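Side-chain contacts in cadherin-23 (Mus musculus, PDB 5UZ8), which probably mediates calcium-dependent cell adhesion and contributes to mechanotransduction in hearing through extracellular cadherin repeats joined by calcium ions: residues 123-128 and 133-138; 161-166 and 172-177. All coordinates share one frame; numbering follows the deposited sequence.

Contact 1: 123-128 and 133-138; sequences EAVFED and TVILRV. With CA (calcium ion), chain F; CA (calcium ion), chain G.
The carboxylate of Glu123 turns one face toward Ile135, and both the carbonyl oxygen of Ile135 and a bridging water lie on that side of its plane. The water stands above OE2, well out of the carboxylate plane, and gives one hydrogen to Glu123 OE2 (3.0 Å) and the other to Ile135 O (3.2 Å). A second carboxylate, that of Glu127, bridges two calcium ions, OE1 binding one at 2.4 Å and OE2 the other at 2.3 Å. Asp178, Glu180, Asp215, Val216, Asp218 and Asp251 supply further ligands to this pair of ions.

Between these polar features the contact is apolar. With CG beside its backbone N (chi1 -66°) and a second bend at chi2 (-66°), Glu123 folds its methylenes over the other strand: CB meets Ile135 CG2 at 3.7 Å, and CG rests against Leu136 CB at the same separation. Val125 reaches across with one branch, CG1, to Ile135 CG2 (3.8 Å), the two side chains crossing at about a right angle. A classic beta bulge sets Ile135 and Leu136 together opposite Ile171 of the neighbouring strand, so that both come within reach of Glu123.

No direct hydrogen bond joins the segments. Strands 123-126 and 134-137 run antiparallel at 175°, their axes approach to 7.8 Å, and they belong to different sheets of the cadherin beta-sandwich; the backbone of Glu123 and Val125 bonds instead to strand 204-214. The chemistry is thus divided: aliphatic packing closes the sandwich near its margin, a water that donates to both joins two acceptors that could not bond to each other directly, and two residues past Val125 the same chain carries a carboxylate whose charge is probably offset by the calcium pair.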
loop_
_atom_site.group_PDB
_atom_site.type_symbol
_atom_site.label_atom_id
_atom_site.label_comp_id
_atom_site.label_asym_id
_atom_site.label_seq_id
_atom_site.Cartn_x
_atom_site.Cartn_y
_atom_site.Cartn_z
ATOM N N GLU A 123 7.645 -6.023 3.930
ATOM C CA GLU A 123 7.849 -7.354 4.503
ATOM C C GLU A 123 8.927 -8.082 3.733
ATOM O O GLU A 123 9.189 -7.753 2.577
ATOM C CB GLU A 123 6.590 -8.206 4.447
ATOM C CG GLU A 123 5.429 -7.752 5.292
ATOM C CD GLU A 123 5.654 -7.804 6.785
ATOM O OE1 GLU A 123 6.561 -8.540 7.270
ATOM O OE2 GLU A 123 4.882 -7.050 7.466
ATOM N N ALA A 124 9.514 -9.079 4.378
ATOM C CA ALA A 124 10.478 -9.965 3.733
ATOM C C ALA A 124 9.896 -11.351 3.746
ATOM O O ALA A 124 9.361 -11.799 4.790
ATOM C CB ALA A 124 11.802 -9.958 4.479
ATOM N N VAL A 125 10.010 -12.048 2.630
ATOM C CA VAL A 125 9.485 -13.395 2.511
ATOM C C VAL A 125 10.513 -14.251 1.832
ATOM O O VAL A 125 11.235 -13.755 0.986
ATOM C CB VAL A 125 8.156 -13.464 1.735
ATOM C CG1 VAL A 125 7.064 -12.679 2.484
ATOM C CG2 VAL A 125 8.293 -12.968 0.303
ATOM N N PHE A 126 10.538 -15.535 2.153
ATOM C CA PHE A 126 11.429 -16.462 1.460
ATOM C C PHE A 126 10.893 -16.741 0.059
ATOM O O PHE A 126 9.693 -16.764 -0.170
ATOM C CB PHE A 126 11.635 -17.752 2.255
ATOM C CG PHE A 126 12.534 -17.581 3.457
ATOM C CD1 PHE A 126 13.918 -17.593 3.316
ATOM C CD2 PHE A 126 11.996 -17.389 4.727
ATOM C CE1 PHE A 126 14.753 -17.417 4.417
ATOM C CE2 PHE A 126 12.824 -17.202 5.834
ATOM C CZ PHE A 126 14.195 -17.222 5.682
ATOM N N GLU A 127 11.807 -16.921 -0.880
ATOM C CA GLU A 127 11.462 -17.172 -2.270
ATOM C C GLU A 127 10.623 -18.418 -2.497
ATOM O O GLU A 127 9.933 -18.512 -3.529
ATOM C CB GLU A 127 12.729 -17.184 -3.154
ATOM C CG GLU A 127 13.732 -18.286 -2.848
ATOM C CD GLU A 127 14.857 -18.329 -3.860
ATOM O OE1 GLU A 127 14.556 -18.214 -5.071
ATOM O OE2 GLU A 127 16.051 -18.396 -3.461
ATOM N N ASP A 128 10.607 -19.340 -1.532
ATOM C CA ASP A 128 9.766 -20.537 -1.650
ATOM C C ASP A 128 8.379 -20.387 -0.997
ATOM O O ASP A 128 7.662 -21.372 -0.801
ATOM C CB ASP A 128 10.506 -21.785 -1.144
ATOM C CG ASP A 128 10.838 -21.725 0.324
ATOM O OD1 ASP A 128 10.622 -20.666 0.952
ATOM O OD2 ASP A 128 11.330 -22.754 0.863
ATOM N N THR A 133 -0.284 -17.200 -0.192
ATOM C CA THR A 133 0.036 -16.783 1.139
ATOM C C THR A 133 -0.154 -15.272 1.241
ATOM O O THR A 133 0.273 -14.530 0.363
ATOM C CB THR A 133 1.489 -17.141 1.498
ATOM O OG1 THR A 133 1.691 -18.550 1.320
ATOM C CG2 THR A 133 1.807 -16.747 2.943
ATOM N N VAL A 134 -0.833 -14.824 2.296
ATOM C CA VAL A 134 -0.945 -13.406 2.547
ATOM C C VAL A 134 0.360 -12.929 3.165
ATOM O O VAL A 134 0.848 -13.507 4.146
ATOM C CB VAL A 134 -2.098 -13.086 3.527
ATOM C CG1 VAL A 134 -2.094 -11.609 3.892
ATOM C CG2 VAL A 134 -3.425 -13.484 2.899
ATOM N N ILE A 135 0.894 -11.868 2.615
ATOM C CA ILE A 135 2.179 -11.315 3.057
ATOM C C ILE A 135 1.997 -10.186 4.068
ATOM O O ILE A 135 2.706 -10.131 5.069
ATOM C CB ILE A 135 2.987 -10.822 1.870
ATOM C CG1 ILE A 135 3.391 -12.021 1.020
ATOM C CG2 ILE A 135 4.249 -10.118 2.338
ATOM C CD1 ILE A 135 4.007 -11.623 -0.285
ATOM N N LEU A 136 1.084 -9.265 3.766
ATOM C CA LEU A 136 0.780 -8.165 4.676
ATOM C C LEU A 136 -0.587 -7.589 4.319
ATOM O O LEU A 136 -1.135 -7.889 3.265
ATOM C CB LEU A 136 1.829 -7.056 4.538
ATOM C CG LEU A 136 1.629 -6.287 3.227
ATOM C CD1 LEU A 136 1.706 -4.795 3.403
ATOM C CD2 LEU A 136 2.530 -6.812 2.142
ATOM N N ARG A 137 -1.110 -6.773 5.219
ATOM C CA ARG A 137 -2.364 -6.084 4.993
ATOM C C ARG A 137 -2.103 -4.577 5.052
ATOM O O ARG A 137 -1.493 -4.097 5.989
ATOM C CB ARG A 137 -3.356 -6.498 6.079
ATOM C CG ARG A 137 -4.764 -5.944 5.919
ATOM C CD ARG A 137 -5.687 -6.607 6.936
ATOM N NE ARG A 137 -6.374 -7.769 6.401
ATOM C CZ ARG A 137 -6.811 -8.805 7.114
ATOM N NH1 ARG A 137 -7.467 -9.796 6.511
ATOM N NH2 ARG A 137 -6.592 -8.865 8.427
ATOM N N VAL A 138 -2.561 -3.852 4.043
ATOM C CA VAL A 138 -2.555 -2.404 4.047
ATOM C C VAL A 138 -3.936 -1.921 4.474
ATOM O O VAL A 138 -4.947 -2.557 4.154
ATOM C CB VAL A 138 -2.144 -1.819 2.692
ATOM C CG1 VAL A 138 -0.778 -2.364 2.291
ATOM C CG2 VAL A 138 -3.184 -2.036 1.608
HETATM CA CA CA F . 18.145 -19.060 -4.189
HETATM CA CA CA G . 15.323 -19.481 -6.902
HETATM O O HOH W 1 2.370 -8.629 7.911
HETATM O O HOH W 2 12.957 -20.022 -7.253
#

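Contact 2: 161-166 and 172-177; sequences KFAINP and SVLSSL
Lys161 lies along the extended stretch Ser175-Leu177 and bonds to it with its ammonium group. Its CB lies 4.1 Å from Leu177 CD2; bends at chi2 (-45°) and chi3 (-71°) then curl the chain back, so that CD comes alongside Ser175 OG, and CE lies 3.3 Å from Ser176 O while still touching Leu177 CD2. At the tip, NZ donates to Ser176 O (2.9 Å), tilted from the carbonyl plane, and more weakly to Ser175 OG (3.2 Å), a hydroxyl also hydrogen-bonded to Gly160 O. Replacing the lysine by an alanine removes CE and NZ, and would probably leave Ser176 O without this donor, take the weak second partner from Ser175 OG and thin the packing on Leu177 CD2.

The backbone of the same residue is gripped too: Lys161 O accepts a short bond from Leu174 N (2.7 Å), the donor standing above the carbonyl plane, and a weak one from Ser175 N. Beyond it the hairpin is regular, Ala163 and Ser172 forming an antiparallel hydrogen-bonded pair through both their N and O atoms. Phe162 and Val173 make the adjoining non-hydrogen-bonded pair, their side chains on the core face of the sheet. Ser172 O lies at the edge of the Phe162 ring, whose CZ touches Leu177 CD2 at 3.9 Å; Tyr185 meets the ring edge-to-face.

Past the last bridge a charged side chain takes over from regular strand pairing. The ammonium, shared between a carbonyl and, weakly, a hydroxyl, probably limits the freedom of Ser175 and Ser176 shortly before the calcium ligand Asp178; Ser176 lies beside the bound glutathione.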
loop_
_atom_site.group_PDB
_atom_site.type_symbol
_atom_site.label_atom_id
_atom_site.label_comp_id
_atom_site.label_asym_id
_atom_site.label_seq_id
_atom_site.Cartn_x
_atom_site.Cartn_y
_atom_site.Cartn_z
ATOM N N LYS A 161 2.831 -11.253 -9.937
ATOM C CA LYS A 161 3.407 -11.947 -8.798
ATOM C C LYS A 161 2.599 -11.764 -7.516
ATOM O O LYS A 161 2.661 -12.634 -6.649
ATOM C CB LYS A 161 4.833 -11.446 -8.516
ATOM C CG LYS A 161 5.769 -11.388 -9.727
ATOM C CD LYS A 161 5.699 -12.623 -10.583
ATOM C CE LYS A 161 6.337 -13.787 -9.883
ATOM N NZ LYS A 161 6.461 -14.945 -10.827
ATOM N N PHE A 162 1.927 -10.626 -7.382
ATOM C CA PHE A 162 1.148 -10.274 -6.200
ATOM C C PHE A 162 -0.233 -9.760 -6.574
ATOM O O PHE A 162 -0.435 -9.187 -7.659
ATOM C CB PHE A 162 1.860 -9.180 -5.410
ATOM C CG PHE A 162 3.262 -9.549 -5.036
ATOM C CD1 PHE A 162 3.492 -10.379 -3.963
ATOM C CD2 PHE A 162 4.335 -9.161 -5.840
ATOM C CE1 PHE A 162 4.779 -10.795 -3.650
ATOM C CE2 PHE A 162 5.619 -9.547 -5.517
ATOM C CZ PHE A 162 5.837 -10.363 -4.419
ATOM N N ALA A 163 -1.164 -9.955 -5.646
ATOM C CA ALA A 163 -2.521 -9.485 -5.793
ATOM C C ALA A 163 -3.006 -8.944 -4.469
ATOM O O ALA A 163 -2.514 -9.317 -3.395
ATOM C CB ALA A 163 -3.429 -10.615 -6.238
ATOM N N ILE A 164 -3.955 -8.041 -4.544
ATOM C CA ILE A 164 -4.533 -7.452 -3.344
ATOM C C ILE A 164 -6.012 -7.718 -3.312
ATOM O O ILE A 164 -6.679 -7.691 -4.360
ATOM C CB ILE A 164 -4.283 -5.920 -3.267
ATOM C CG1 ILE A 164 -4.611 -5.372 -1.876
ATOM C CG2 ILE A 164 -5.084 -5.167 -4.332
ATOM C CD1 ILE A 164 -3.940 -4.023 -1.568
ATOM N N ASN A 165 -6.534 -8.015 -2.125
ATOM C CA ASN A 165 -7.970 -8.142 -1.964
ATOM C C ASN A 165 -8.583 -6.739 -1.870
ATOM O O ASN A 165 -8.180 -5.937 -1.043
ATOM C CB ASN A 165 -8.299 -9.023 -0.748
ATOM C CG ASN A 165 -9.770 -9.232 -0.583
ATOM O OD1 ASN A 165 -10.443 -8.329 -0.150
ATOM N ND2 ASN A 165 -10.305 -10.451 -0.942
ATOM N N PRO A 166 -9.504 -6.403 -2.767
ATOM C CA PRO A 166 -10.052 -5.050 -2.772
ATOM C C PRO A 166 -10.805 -4.652 -1.523
ATOM O O PRO A 166 -10.978 -3.457 -1.316
ATOM C CB PRO A 166 -11.026 -5.065 -3.960
ATOM C CG PRO A 166 -10.470 -6.098 -4.845
ATOM C CD PRO A 166 -10.055 -7.192 -3.888
ATOM N N SER A 172 -1.265 -10.744 -1.394
ATOM C CA SER A 172 -0.924 -12.168 -1.423
ATOM C C SER A 172 -0.018 -12.522 -2.597
ATOM O O SER A 172 0.068 -11.795 -3.576
ATOM C CB SER A 172 -2.170 -13.043 -1.463
ATOM O OG SER A 172 -2.959 -12.792 -2.616
ATOM N N VAL A 173 0.631 -13.667 -2.477
ATOM C CA VAL A 173 1.472 -14.205 -3.539
ATOM C C VAL A 173 0.564 -14.771 -4.613
ATOM O O VAL A 173 -0.218 -15.673 -4.345
ATOM C CB VAL A 173 2.377 -15.331 -3.033
ATOM C CG1 VAL A 173 3.230 -15.881 -4.187
ATOM C CG2 VAL A 173 3.275 -14.814 -1.920
ATOM N N LEU A 174 0.693 -14.266 -5.836
ATOM C CA LEU A 174 -0.170 -14.700 -6.955
ATOM C C LEU A 174 0.512 -15.786 -7.814
ATOM O O LEU A 174 -0.149 -16.641 -8.402
ATOM C CB LEU A 174 -0.564 -13.464 -7.780
ATOM C CG LEU A 174 -1.428 -13.661 -9.036
ATOM C CD1 LEU A 174 -2.820 -14.195 -8.687
ATOM C CD2 LEU A 174 -1.507 -12.356 -9.818
ATOM N N SER A 175 1.830 -15.728 -7.924
ATOM C CA SER A 175 2.588 -16.800 -8.548
ATOM C C SER A 175 3.977 -16.902 -7.911
ATOM O O SER A 175 4.421 -16.010 -7.205
ATOM C CB SER A 175 2.730 -16.556 -10.039
ATOM O OG SER A 175 3.362 -15.300 -10.177
ATOM N N SER A 176 4.662 -18.008 -8.156
ATOM C CA SER A 176 5.854 -18.317 -7.364
ATOM C C SER A 176 6.984 -17.297 -7.590
ATOM O O SER A 176 7.155 -16.746 -8.684
ATOM C CB SER A 176 6.341 -19.740 -7.647
ATOM O OG SER A 176 6.652 -19.882 -8.998
ATOM N N LEU A 177 7.711 -17.027 -6.523
ATOM C CA LEU A 177 8.803 -16.100 -6.537
ATOM C C LEU A 177 10.105 -16.850 -6.824
ATOM O O LEU A 177 10.179 -18.063 -6.716
ATOM C CB LEU A 177 8.872 -15.377 -5.187
ATOM C CG LEU A 177 7.562 -14.655 -4.814
ATOM C CD1 LEU A 177 7.730 -13.842 -3.539
ATOM C CD2 LEU A 177 7.000 -13.768 -5.926
#

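In the fold
Both contacts lie in the middle of the three cadherin domains, their centres about 9 Å apart, and they follow in series: contact 1 closes before contact 2 opens. Strands 134-141 and 170-173 are neighbours in one antiparallel sheet, with 162-164 at its margin, whereas strand 121-126 belongs to the facing sheet. Contact 1 therefore spans the sandwich and contact 2 pairs strands within one sheet. They meet where Thr133 O probably accepts a hydrogen bond from Val173 N (3.0 Å) and where Ile135 CD1 packs on Phe162 CE1 and Val173 CG2. Segment 123-128 carries the calcium ligand Glu127 and 172-177 stops just before the ligand Asp178, so both lead from the core to the calcium-bound interdomain junction.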